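Local coordinates for protein carbohydrate deacetylase Agd3 (Neosartorya fumigata, PDB 6NWZ) that probably removes acetyl groups from the exopolysaccharide galactosaminogalactan and is required for biofilm formation by this fungus, at residues 27-32 / 38-43; 248-253 / 576-581; 276-281 / 381-386; 296-301 / 568-573. All blocks are in the same frame, centred on the assembly; numbering follows the deposited sequence.

Contact 1 (27-32 / 38-43); sequences ILVIAK and SSATSG
Val29 presents both its methyl groups to helix 34-47, and two neighbouring residues of that helix, Ala40 and Thr41, share them unequally. The CB of Ala40 points at the strand and meets one branch, Val29 CG1, at 3.9 Å. The side chains of Thr41 and Val29 meet at a slant. The threonine methyl, CG2, straddles the valine fork, 4.0 Å from Val29 CG1 and 4.1 Å from Val29 CG2. With chi1 near 58°, the Thr41 hydroxyl lies between its own backbone N and carbonyl carbon, and CG2 is turned opposite that carbonyl carbon. The threonine thus divides its work: CG2 rests on Val29, while OG1 bonds the carbonyl of Ala37 one helical turn earlier. Ser42 OG bonds Ser38 O at 3.0 Å in the carbonyl plane and also pairs with Thr220 OG1. Between 27-32 and 38-43 the touching atoms are all carbon. Leu44 adds to the packing beside Val29, Val78 of strand 76-80 packs against Ala40, and Tyr51 and Thr53 lie against Thr41. Strand 22-31, helix 34-47 and the parallel strand 51-55 form a beta-alpha-beta unit, with this contact seating its helix on its first strand.

Contact 2 (248-253 / 576-581); sequences VNLNTQ and TIVQEF
Val248 and Phe581 approach from opposite directions and meet at the far end of the phenyl ring. Starting at Val248 CB, the first partner is already aromatic: Phe581 CZ lies 4.1 Å away. At the fork both branches stay with the same stretch of ring, Val248 CG1 standing 3.9 Å from Phe581 CE1 and Val248 CG2 4.0 Å from that same CE1. The approach is oblique to the ring. Phe581 extends its CG opposite its backbone N (chi1 -179°), which carries the ring clear of the helix and out to the valine. Two residues further along, Leu250 reaches the helix one turn back. Its CD2 touches Val578 CG2 at 3.8 Å, the two side chains crossing at about a right angle, while Leu250 CD1 makes a looser approach to Ile577 CG2 at 4.5 Å. All five residues are buried. Leu589, in a loop, packs on both Val248 and Phe581. On another flank Ile577 touches Thr531 of helix 520-536, which carries Asp530 and His534, ligands of one zinc ion. Helix 569-584 thus lies between helix 520-536 and the chain that leads into strand 252-257, itself flanked in the sheet by strands 300-304 and 542-546.

Contact 3 (276-281 / 381-386); sequences EDMNGI and DAFGHI
Phe383 pushes the outer end of its ring toward helix 275-289, where Met278 and Ile281, three residues apart, receive it. The Met278 methyl CE sits 4.0 Å from Phe383 CZ and equally far from Phe383 CE2, approaching the ring obliquely. Ile281 uses its short branch: CG2 lies near the ring plane, at the edge, 4.0 Å from Phe383 CE2, and the two side chains cross at about a right angle. CE2 is therefore held by both helix residues, CZ by the methionine. Met278 gets there by folding: beyond chi1 it bends again at chi2 (-52°) and chi3 (-47°), so that the methyl, not the sulfur, is delivered to the ring. The longer branch of Ile281 turns elsewhere, toward Gln571.

A second shell comes largely from helix 369-375. Trp374 meets the Phe383 ring edge-to-face and also touches Met278, while Trp373 packs on Met278 and Phe383 and is tied to helix 275-289 by a hydrogen bond from its NE1 to Asn279 OD1. Behind the phenylalanine the chain enters the sheet, where Gly384 bonds the backbones of Val300 and Val302. Strand 384-387 then runs straight into His388, which with His392 and Asp256 binds a zinc ion. An Asp-His-His metal site beside a largely parallel sheet with helices packed against it is consistent with polysaccharide deacetylases, and this contact joins one such helix to the chain entering the strand that leads to two of the zinc ligands.

Contact 4 (296-301 / 568-573); sequences SSYFVE and SIFQAW
Tyr298 and Phe570 both extend their rings opposite the backbone N (chi1 172° and 167°), and this sends them at each other from opposite directions between the chain leading into strand 300-304 and helix 569-584. The phenol oxygen makes the nearest approach, Tyr298 OH lying 3.4 Å from Phe570 CZ and 4.1 Å from Phe570 CE2. Its line to the ring is oblique, as is that of Val300 CG1, which stands 4.3 Å from the same CZ. The tyrosine oxygen is not left to the aromatic ring: it hydrogen-bonds Thr252 OG1 of strand 252-257, which gives this buried polar atom a partner and helps to hold the phenol in place.

Phe570 belongs to the first turn of helix 569-584, and that turn is secured by a capping box. Ser568 at the N-cap accepts from the Gln571 backbone N at its OG (3.0 Å). In return Gln571 OE1 takes two donors from the serine: Ser568 OG at 2.9 Å, in the amide carbonyl plane and on a lone pair, and Ser568 N at 3.0 Å, some 44° above that plane. Three bonds between two residues thus close the helix start and hold the backbone from which Phe570 projects.

Around the phenyl ring, Phe545 supplies an edge-to-face partner and meets Trp573 in the same way. Ile254 of strand 252-257 lies against both Val300 and Phe570, while Trp284 of helix 275-289 packs on Phe570 and Gln571. The start of helix 569-584 thus rests over strand 252-257 and its parallel neighbour 300-304, with helix 275-289 alongside.

Overall arrangement
All four contacts are buried and mainly apolar, without a hydrogen bond between their paired segments; only contact 1 includes a partly exposed touching residue, Thr41. Contact 1 stands apart, in the carbohydrate-binding module, its centre about 27 Å from that of contact 2; it joins elements adjacent in sequence through small aliphatic groups. Contacts 2, 3 and 4 bring distant segments together round one sheet of the deacetylase domain and rely on phenylalanine rings. Contacts 2 and 4 share helix 569-584, their centres about 8 Å apart, and neighbouring strands tie them through Gln253 and Glu301. Contacts 3 and 4 use strands 384-387 and 300-304, neighbours in that sheet. Contact 4 alone brings a polar side-chain oxygen to its ring.

Contact 1 (27-32 / 38-43)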
loop_
_atom_site.group_PDB
_atom_site.type_symbol
_atom_site.label_atom_id
_atom_site.label_comp_id
_atom_site.label_asym_id
_atom_site.label_seq_id
_atom_site.Cartn_x
_atom_site.Cartn_y
_atom_site.Cartn_z
ATOM N N ILE A 27 3.694 -4.659 -21.692
ATOM C CA ILE A 27 2.604 -5.618 -21.529
ATOM C C ILE A 27 1.364 -5.090 -22.238
ATOM O O ILE A 27 0.907 -3.973 -21.967
ATOM C CB ILE A 27 2.321 -5.883 -20.042
ATOM C CG1 ILE A 27 3.549 -6.499 -19.374
ATOM C CG2 ILE A 27 1.133 -6.809 -19.887
ATOM C CD1 ILE A 27 3.954 -7.830 -19.968
ATOM N N LEU A 28 0.818 -5.891 -23.151
ATOM C CA LEU A 28 -0.389 -5.530 -23.888
ATOM C C LEU A 28 -1.615 -6.036 -23.135
ATOM O O LEU A 28 -1.775 -7.246 -22.937
ATOM C CB LEU A 28 -0.351 -6.105 -25.303
ATOM C CG LEU A 28 -1.572 -5.823 -26.177
ATOM C CD1 LEU A 28 -1.792 -4.321 -26.311
ATOM C CD2 LEU A 28 -1.419 -6.482 -27.542
ATOM N N VAL A 29 -2.478 -5.111 -22.719
ATOM C CA VAL A 29 -3.688 -5.430 -21.971
ATOM C C VAL A 29 -4.880 -5.214 -22.888
ATOM O O VAL A 29 -5.106 -4.097 -23.370
ATOM C CB VAL A 29 -3.812 -4.583 -20.695
ATOM C CG1 VAL A 29 -5.157 -4.818 -20.041
ATOM C CG2 VAL A 29 -2.684 -4.913 -19.732
ATOM N N ILE A 30 -5.645 -6.278 -23.122
ATOM C CA ILE A 30 -6.793 -6.268 -24.024
ATOM C C ILE A 30 -8.046 -6.499 -23.192
ATOM O O ILE A 30 -8.146 -7.499 -22.473
ATOM C CB ILE A 30 -6.654 -7.331 -25.123
ATOM C CG1 ILE A 30 -5.410 -7.057 -25.976
ATOM C CG2 ILE A 30 -7.904 -7.374 -25.985
ATOM C CD1 ILE A 30 -5.118 -8.127 -26.997
ATOM N N ALA A 31 -9.004 -5.578 -23.294
ATOM C CA ALA A 31 -10.233 -5.663 -22.518
ATOM C C ALA A 31 -11.347 -4.954 -23.276
ATOM O O ALA A 31 -11.115 -4.309 -24.301
ATOM C CB ALA A 31 -10.050 -5.067 -21.116
ATOM N N LYS A 32 -12.572 -5.082 -22.759
ATOM C CA LYS A 32 -13.722 -4.489 -23.437
ATOM C C LYS A 32 -13.887 -3.014 -23.092
ATOM O O LYS A 32 -14.231 -2.205 -23.960
ATOM C CB LYS A 32 -14.998 -5.260 -23.090
ATOM C CG LYS A 32 -14.886 -6.756 -23.327
ATOM C CD LYS A 32 -16.236 -7.406 -23.583
ATOM C CE LYS A 32 -17.233 -7.088 -22.491
ATOM N NZ LYS A 32 -18.543 -7.733 -22.769
ATOM N N SER A 38 -8.899 -2.358 -15.885
ATOM C CA SER A 38 -8.358 -1.913 -14.607
ATOM C C SER A 38 -7.974 -3.085 -13.712
ATOM O O SER A 38 -7.043 -2.967 -12.908
ATOM C CB SER A 38 -9.366 -1.012 -13.898
ATOM O OG SER A 38 -10.617 -1.663 -13.768
ATOM N N SER A 39 -8.674 -4.217 -13.829
ATOM C CA SER A 39 -8.316 -5.386 -13.034
ATOM C C SER A 39 -7.004 -6.012 -13.480
ATOM O O SER A 39 -6.461 -6.851 -12.753
ATOM C CB SER A 39 -9.435 -6.426 -13.081
ATOM O OG SER A 39 -10.598 -5.949 -12.421
ATOM N N ALA A 40 -6.484 -5.623 -14.646
ATOM C CA ALA A 40 -5.165 -6.043 -15.097
ATOM C C ALA A 40 -4.114 -4.948 -15.010
ATOM O O ALA A 40 -2.949 -5.248 -14.742
ATOM C CB ALA A 40 -5.229 -6.546 -16.543
ATOM N N THR A 41 -4.497 -3.687 -15.225
ATOM C CA THR A 41 -3.521 -2.603 -15.234
ATOM C C THR A 41 -3.154 -2.145 -13.827
ATOM O O THR A 41 -2.047 -1.634 -13.620
ATOM C CB THR A 41 -4.056 -1.421 -16.044
ATOM O OG1 THR A 41 -5.302 -0.985 -15.487
ATOM C CG2 THR A 41 -4.278 -1.826 -17.492
ATOM N N SER A 42 -4.058 -2.315 -12.858
ATOM C CA SER A 42 -3.763 -1.899 -11.491
ATOM C C SER A 42 -2.568 -2.660 -10.928
ATOM O O SER A 42 -1.716 -2.078 -10.244
ATOM C CB SER A 42 -4.993 -2.092 -10.602
ATOM O OG SER A 42 -5.362 -3.459 -10.506
ATOM N N GLY A 43 -2.486 -3.962 -11.205
ATOM C CA GLY A 43 -1.352 -4.735 -10.727
ATOM C C GLY A 43 -0.058 -4.362 -11.423
ATOM O O GLY A 43 0.986 -4.227 -10.779
#

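Contact 2 (248-253 / 576-581)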
loop_
_atom_site.group_PDB
_atom_site.type_symbol
_atom_site.label_atom_id
_atom_site.label_comp_id
_atom_site.label_asym_id
_atom_site.label_seq_id
_atom_site.Cartn_x
_atom_site.Cartn_y
_atom_site.Cartn_z
ATOM N N VAL A 248 6.406 -4.035 0.001
ATOM C CA VAL A 248 5.260 -3.780 0.869
ATOM C C VAL A 248 5.755 -3.055 2.111
ATOM O O VAL A 248 6.578 -3.593 2.864
ATOM C CB VAL A 248 4.523 -5.072 1.251
ATOM C CG1 VAL A 248 3.432 -4.774 2.274
ATOM C CG2 VAL A 248 3.922 -5.715 0.024
ATOM N N ASN A 249 5.263 -1.837 2.324
ATOM C CA ASN A 249 5.609 -1.058 3.505
ATOM C C ASN A 249 4.481 -1.141 4.522
ATOM O O ASN A 249 3.301 -1.065 4.165
ATOM C CB ASN A 249 5.880 0.409 3.154
ATOM C CG ASN A 249 7.199 0.612 2.429
ATOM O OD1 ASN A 249 7.243 1.232 1.365
ATOM N ND2 ASN A 249 8.282 0.102 3.008
ATOM N N LEU A 250 4.847 -1.292 5.791
ATOM C CA LEU A 250 3.883 -1.310 6.888
ATOM C C LEU A 250 4.247 -0.183 7.853
ATOM O O LEU A 250 5.022 -0.378 8.793
ATOM C CB LEU A 250 3.864 -2.661 7.581
ATOM C CG LEU A 250 2.835 -2.793 8.701
ATOM C CD1 LEU A 250 1.426 -2.560 8.163
ATOM C CD2 LEU A 250 2.958 -4.152 9.379
ATOM N N ASN A 251 3.682 0.998 7.616
ATOM C CA ASN A 251 3.907 2.172 8.448
ATOM C C ASN A 251 2.661 2.428 9.286
ATOM O O ASN A 251 1.580 2.663 8.735
ATOM C CB ASN A 251 4.236 3.393 7.593
ATOM C CG ASN A 251 5.444 3.175 6.709
ATOM O OD1 ASN A 251 6.220 2.242 6.919
ATOM N ND2 ASN A 251 5.616 4.041 5.717
ATOM N N THR A 252 2.814 2.390 10.610
ATOM C CA THR A 252 1.704 2.577 11.540
ATOM C C THR A 252 2.005 3.783 12.421
ATOM O O THR A 252 2.870 3.715 13.303
ATOM C CB THR A 252 1.477 1.320 12.381
ATOM O OG1 THR A 252 2.639 1.053 13.175
ATOM C CG2 THR A 252 1.220 0.127 11.479
ATOM N N GLN A 253 1.290 4.882 12.191
ATOM C CA GLN A 253 1.546 6.143 12.873
ATOM C C GLN A 253 0.598 6.325 14.050
ATOM O O GLN A 253 -0.601 6.053 13.940
ATOM C CB GLN A 253 1.402 7.316 11.908
ATOM C CG GLN A 253 2.485 7.365 10.861
ATOM C CD GLN A 253 2.320 8.541 9.935
ATOM O OE1 GLN A 253 1.202 8.957 9.637
ATOM N NE2 GLN A 253 3.436 9.094 9.482
ATOM N N THR A 576 -3.340 -9.082 13.689
ATOM C CA THR A 576 -4.234 -9.625 12.673
ATOM C C THR A 576 -3.661 -9.427 11.277
ATOM O O THR A 576 -3.671 -10.347 10.451
ATOM C CB THR A 576 -5.608 -8.967 12.791
ATOM O OG1 THR A 576 -6.200 -9.330 14.044
ATOM C CG2 THR A 576 -6.519 -9.385 11.637
ATOM N N ILE A 577 -3.131 -8.236 11.006
ATOM C CA ILE A 577 -2.676 -7.909 9.660
ATOM C C ILE A 577 -1.385 -8.652 9.331
ATOM O O ILE A 577 -1.250 -9.236 8.248
ATOM C CB ILE A 577 -2.527 -6.383 9.521
ATOM C CG1 ILE A 577 -3.818 -5.773 8.971
ATOM C CG2 ILE A 577 -1.341 -6.014 8.647
ATOM C CD1 ILE A 577 -5.049 -6.020 9.826
ATOM N N VAL A 578 -0.430 -8.669 10.265
ATOM C CA VAL A 578 0.869 -9.282 9.999
ATOM C C VAL A 578 0.733 -10.787 9.816
ATOM O O VAL A 578 1.328 -11.373 8.903
ATOM C CB VAL A 578 1.862 -8.945 11.125
ATOM C CG1 VAL A 578 3.129 -9.772 10.966
ATOM C CG2 VAL A 578 2.181 -7.451 11.135
ATOM N N GLN A 579 -0.042 -11.442 10.680
ATOM C CA GLN A 579 -0.173 -12.892 10.594
ATOM C C GLN A 579 -0.850 -13.320 9.297
ATOM O O GLN A 579 -0.477 -14.339 8.705
ATOM C CB GLN A 579 -0.936 -13.421 11.807
ATOM C CG GLN A 579 -0.183 -13.236 13.116
ATOM C CD GLN A 579 -0.911 -13.829 14.300
ATOM O OE1 GLN A 579 -1.565 -14.866 14.189
ATOM N NE2 GLN A 579 -0.805 -13.169 15.447
ATOM N N GLU A 580 -1.838 -12.556 8.833
ATOM C CA GLU A 580 -2.494 -12.908 7.579
ATOM C C GLU A 580 -1.567 -12.682 6.392
ATOM O O GLU A 580 -1.512 -13.508 5.473
ATOM C CB GLU A 580 -3.779 -12.103 7.410
ATOM C CG GLU A 580 -4.570 -12.498 6.175
ATOM C CD GLU A 580 -5.166 -13.891 6.274
ATOM O OE1 GLU A 580 -5.162 -14.485 7.376
ATOM O OE2 GLU A 580 -5.647 -14.393 5.242
ATOM N N PHE A 581 -0.842 -11.563 6.389
ATOM C CA PHE A 581 0.126 -11.309 5.329
ATOM C C PHE A 581 1.144 -12.439 5.235
ATOM O O PHE A 581 1.458 -12.917 4.138
ATOM C CB PHE A 581 0.812 -9.966 5.585
ATOM C CG PHE A 581 1.828 -9.579 4.550
ATOM C CD1 PHE A 581 1.451 -8.872 3.420
ATOM C CD2 PHE A 581 3.170 -9.893 4.725
ATOM C CE1 PHE A 581 2.391 -8.502 2.469
ATOM C CE2 PHE A 581 4.113 -9.529 3.780
ATOM C CZ PHE A 581 3.721 -8.831 2.651
#

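Contact 3 (276-281 / 381-386)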
loop_
_atom_site.group_PDB
_atom_site.type_symbol
_atom_site.label_atom_id
_atom_site.label_comp_id
_atom_site.label_asym_id
_atom_site.label_seq_id
_atom_site.Cartn_x
_atom_site.Cartn_y
_atom_site.Cartn_z
ATOM N N GLU A 276 3.842 2.439 31.837
ATOM C CA GLU A 276 3.636 0.993 31.821
ATOM C C GLU A 276 3.063 0.541 30.484
ATOM O O GLU A 276 3.485 -0.484 29.931
ATOM C CB GLU A 276 2.717 0.573 32.971
ATOM C CG GLU A 276 3.251 0.881 34.371
ATOM C CD GLU A 276 3.066 2.339 34.782
ATOM O OE1 GLU A 276 2.317 3.070 34.100
ATOM O OE2 GLU A 276 3.675 2.753 35.791
ATOM N N ASP A 277 2.101 1.298 29.949
ATOM C CA ASP A 277 1.571 1.022 28.617
ATOM C C ASP A 277 2.688 0.965 27.584
ATOM O O ASP A 277 2.779 0.014 26.797
ATOM C CB ASP A 277 0.549 2.092 28.226
ATOM C CG ASP A 277 -0.793 1.908 28.908
ATOM O OD1 ASP A 277 -1.253 0.755 29.027
ATOM O OD2 ASP A 277 -1.392 2.925 29.318
ATOM N N MET A 278 3.554 1.984 27.580
ATOM C CA MET A 278 4.609 2.064 26.576
ATOM C C MET A 278 5.639 0.950 26.738
ATOM O O MET A 278 6.169 0.455 25.738
ATOM C CB MET A 278 5.284 3.438 26.632
ATOM C CG MET A 278 4.417 4.595 26.122
ATOM S SD MET A 278 3.705 4.351 24.472
ATOM C CE MET A 278 5.129 3.787 23.552
ATOM N N ASN A 279 5.931 0.538 27.975
ATOM C CA ASN A 279 6.831 -0.597 28.169
ATOM C C ASN A 279 6.255 -1.865 27.553
ATOM O O ASN A 279 7.002 -2.705 27.036
ATOM C CB ASN A 279 7.113 -0.802 29.656
ATOM C CG ASN A 279 8.202 0.116 30.171
ATOM O OD1 ASN A 279 9.124 0.473 29.436
ATOM N ND2 ASN A 279 8.098 0.511 31.437
ATOM N N GLY A 280 4.931 -2.021 27.598
ATOM C CA GLY A 280 4.311 -3.157 26.939
ATOM C C GLY A 280 4.462 -3.104 25.430
ATOM O O GLY A 280 4.740 -4.122 24.787
ATOM N N ILE A 281 4.293 -1.918 24.846
ATOM C CA ILE A 281 4.459 -1.775 23.405
ATOM C C ILE A 281 5.906 -2.033 23.003
ATOM O O ILE A 281 6.173 -2.693 21.990
ATOM C CB ILE A 281 3.982 -0.384 22.951
ATOM C CG1 ILE A 281 2.537 -0.142 23.401
ATOM C CG2 ILE A 281 4.125 -0.245 21.444
ATOM C CD1 ILE A 281 1.524 -1.048 22.736
ATOM N N ASP A 381 15.029 5.500 20.517
ATOM C CA ASP A 381 15.603 4.966 19.290
ATOM C C ASP A 381 14.925 3.687 18.819
ATOM O O ASP A 381 15.285 3.168 17.757
ATOM C CB ASP A 381 17.104 4.733 19.479
ATOM C CG ASP A 381 17.876 6.031 19.660
ATOM O OD1 ASP A 381 17.469 7.060 19.075
ATOM O OD2 ASP A 381 18.895 6.021 20.385
ATOM N N ALA A 382 13.952 3.171 19.561
ATOM C CA ALA A 382 13.196 2.017 19.100
ATOM C C ALA A 382 11.951 2.402 18.308
ATOM O O ALA A 382 11.317 1.522 17.713
ATOM C CB ALA A 382 12.801 1.141 20.292
ATOM N N PHE A 383 11.598 3.685 18.270
ATOM C CA PHE A 383 10.394 4.151 17.603
ATOM C C PHE A 383 10.741 5.228 16.580
ATOM O O PHE A 383 11.825 5.817 16.606
ATOM C CB PHE A 383 9.379 4.712 18.616
ATOM C CG PHE A 383 8.836 3.685 19.575
ATOM C CD1 PHE A 383 9.615 3.204 20.617
ATOM C CD2 PHE A 383 7.543 3.210 19.441
ATOM C CE1 PHE A 383 9.117 2.266 21.498
ATOM C CE2 PHE A 383 7.037 2.273 20.321
ATOM C CZ PHE A 383 7.824 1.801 21.349
ATOM N N GLY A 384 9.795 5.481 15.669
ATOM C CA GLY A 384 9.882 6.635 14.802
ATOM C C GLY A 384 9.246 7.865 15.433
ATOM O O GLY A 384 8.382 7.770 16.304
ATOM N N HIS A 385 9.681 9.040 14.984
ATOM C CA HIS A 385 9.233 10.284 15.590
ATOM C C HIS A 385 8.973 11.332 14.520
ATOM O O HIS A 385 9.758 11.483 13.579
ATOM C CB HIS A 385 10.263 10.792 16.605
ATOM C CG HIS A 385 10.628 9.768 17.634
ATOM N ND1 HIS A 385 9.931 9.614 18.812
ATOM C CD2 HIS A 385 11.590 8.816 17.639
ATOM C CE1 HIS A 385 10.461 8.625 19.509
ATOM N NE2 HIS A 385 11.471 8.124 18.820
ATOM N N ILE A 386 7.862 12.053 14.675
ATOM C CA ILE A 386 7.487 13.115 13.750
ATOM C C ILE A 386 6.607 14.099 14.509
ATOM O O ILE A 386 5.999 13.755 15.526
ATOM C CB ILE A 386 6.768 12.545 12.500
ATOM C CG1 ILE A 386 6.668 13.605 11.399
ATOM C CG2 ILE A 386 5.409 11.980 12.888
ATOM C CD1 ILE A 386 5.804 13.186 10.238
#

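Contact 4 (296-301 / 568-573)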
loop_
_atom_site.group_PDB
_atom_site.type_symbol
_atom_site.label_atom_id
_atom_site.label_comp_id
_atom_site.label_asym_id
_atom_site.label_seq_id
_atom_site.Cartn_x
_atom_site.Cartn_y
_atom_site.Cartn_z
ATOM N N SER A 296 12.295 -8.719 6.955
ATOM C CA SER A 296 11.371 -7.716 7.454
ATOM C C SER A 296 12.052 -6.801 8.468
ATOM O O SER A 296 13.149 -7.071 8.966
ATOM C CB SER A 296 10.150 -8.375 8.090
ATOM O OG SER A 296 9.352 -9.030 7.124
ATOM N N SER A 297 11.364 -5.705 8.775
ATOM C CA SER A 297 11.841 -4.704 9.720
ATOM C C SER A 297 10.708 -3.746 10.060
ATOM O O SER A 297 10.390 -2.852 9.267
ATOM C CB SER A 297 13.030 -3.934 9.145
ATOM O OG SER A 297 13.326 -2.805 9.946
ATOM N N TYR A 298 10.095 -3.917 11.227
ATOM C CA TYR A 298 8.932 -3.133 11.617
ATOM C C TYR A 298 9.236 -2.292 12.849
ATOM O O TYR A 298 9.886 -2.760 13.789
ATOM C CB TYR A 298 7.730 -4.038 11.892
ATOM C CG TYR A 298 6.537 -3.317 12.480
ATOM C CD1 TYR A 298 5.681 -2.571 11.675
ATOM C CD2 TYR A 298 6.262 -3.387 13.840
ATOM C CE1 TYR A 298 4.591 -1.911 12.214
ATOM C CE2 TYR A 298 5.173 -2.730 14.388
ATOM C CZ TYR A 298 4.341 -1.995 13.571
ATOM O OH TYR A 298 3.261 -1.344 14.119
ATOM N N PHE A 299 8.761 -1.047 12.838
ATOM C CA PHE A 299 8.785 -0.209 14.029
ATOM C C PHE A 299 7.566 0.704 14.014
ATOM O O PHE A 299 6.890 0.861 12.992
ATOM C CB PHE A 299 10.089 0.597 14.147
ATOM C CG PHE A 299 10.306 1.608 13.046
ATOM C CD1 PHE A 299 9.714 2.862 13.101
ATOM C CD2 PHE A 299 11.138 1.316 11.977
ATOM C CE1 PHE A 299 9.929 3.793 12.097
ATOM C CE2 PHE A 299 11.359 2.243 10.973
ATOM C CZ PHE A 299 10.752 3.483 11.033
ATOM N N VAL A 300 7.297 1.311 15.166
ATOM C CA VAL A 300 6.121 2.150 15.367
ATOM C C VAL A 300 6.548 3.611 15.356
ATOM O O VAL A 300 7.451 4.008 16.105
ATOM C CB VAL A 300 5.410 1.795 16.684
ATOM C CG1 VAL A 300 4.159 2.632 16.846
ATOM C CG2 VAL A 300 5.086 0.308 16.723
ATOM N N GLU A 301 5.892 4.412 14.517
ATOM C CA GLU A 301 6.188 5.831 14.370
ATOM C C GLU A 301 5.160 6.662 15.124
ATOM O O GLU A 301 3.954 6.415 15.027
ATOM C CB GLU A 301 6.202 6.238 12.895
ATOM C CG GLU A 301 6.890 7.564 12.614
ATOM C CD GLU A 301 7.020 7.843 11.128
ATOM O OE1 GLU A 301 6.102 7.460 10.371
ATOM O OE2 GLU A 301 8.042 8.437 10.716
ATOM N N SER A 568 -3.320 -4.412 23.294
ATOM C CA SER A 568 -4.057 -3.195 22.987
ATOM C C SER A 568 -4.832 -3.379 21.683
ATOM O O SER A 568 -4.580 -4.307 20.909
ATOM C CB SER A 568 -3.111 -2.002 22.864
ATOM O OG SER A 568 -2.291 -2.125 21.713
ATOM N N ILE A 569 -5.787 -2.478 21.438
ATOM C CA ILE A 569 -6.533 -2.554 20.186
ATOM C C ILE A 569 -5.609 -2.288 19.003
ATOM O O ILE A 569 -5.830 -2.808 17.902
ATOM C CB ILE A 569 -7.737 -1.594 20.195
ATOM C CG1 ILE A 569 -7.296 -0.164 20.502
ATOM C CG2 ILE A 569 -8.783 -2.053 21.195
ATOM C CD1 ILE A 569 -8.446 0.820 20.538
ATOM N N PHE A 570 -4.556 -1.494 19.206
ATOM C CA PHE A 570 -3.572 -1.287 18.151
ATOM C C PHE A 570 -2.785 -2.563 17.879
ATOM O O PHE A 570 -2.629 -2.974 16.723
ATOM C CB PHE A 570 -2.630 -0.142 18.525
ATOM C CG PHE A 570 -1.406 -0.065 17.665
ATOM C CD1 PHE A 570 -1.474 0.473 16.391
ATOM C CD2 PHE A 570 -0.188 -0.539 18.124
ATOM C CE1 PHE A 570 -0.348 0.539 15.592
ATOM C CE2 PHE A 570 0.942 -0.472 17.331
ATOM C CZ PHE A 570 0.862 0.065 16.065
ATOM N N GLN A 571 -2.281 -3.208 18.933
ATOM C CA GLN A 571 -1.538 -4.451 18.747
ATOM C C GLN A 571 -2.412 -5.535 18.125
ATOM O O GLN A 571 -1.958 -6.277 17.245
ATOM C CB GLN A 571 -0.967 -4.919 20.083
ATOM C CG GLN A 571 0.082 -3.980 20.653
ATOM C CD GLN A 571 0.384 -4.269 22.106
ATOM O OE1 GLN A 571 -0.345 -3.835 23.000
ATOM N NE2 GLN A 571 1.458 -5.009 22.354
ATOM N N ALA A 572 -3.671 -5.638 18.560
ATOM C CA ALA A 572 -4.567 -6.641 17.989
ATOM C C ALA A 572 -4.759 -6.435 16.494
ATOM O O ALA A 572 -4.922 -7.409 15.747
ATOM C CB ALA A 572 -5.921 -6.611 18.700
ATOM N N TRP A 573 -4.751 -5.183 16.039
ATOM C CA TRP A 573 -4.868 -4.921 14.611
ATOM C C TRP A 573 -3.604 -5.356 13.880
ATOM O O TRP A 573 -3.673 -6.055 12.862
ATOM C CB TRP A 573 -5.160 -3.435 14.376
ATOM C CG TRP A 573 -5.372 -3.066 12.927
ATOM C CD1 TRP A 573 -6.565 -3.002 12.264
ATOM C CD2 TRP A 573 -4.364 -2.705 11.971
ATOM N NE1 TRP A 573 -6.363 -2.628 10.959
ATOM C CE2 TRP A 573 -5.021 -2.440 10.752
ATOM C CE3 TRP A 573 -2.972 -2.584 12.027
ATOM C CZ2 TRP A 573 -4.334 -2.060 9.599
ATOM C CZ3 TRP A 573 -2.291 -2.203 10.880
ATOM C CH2 TRP A 573 -2.973 -1.948 9.682
#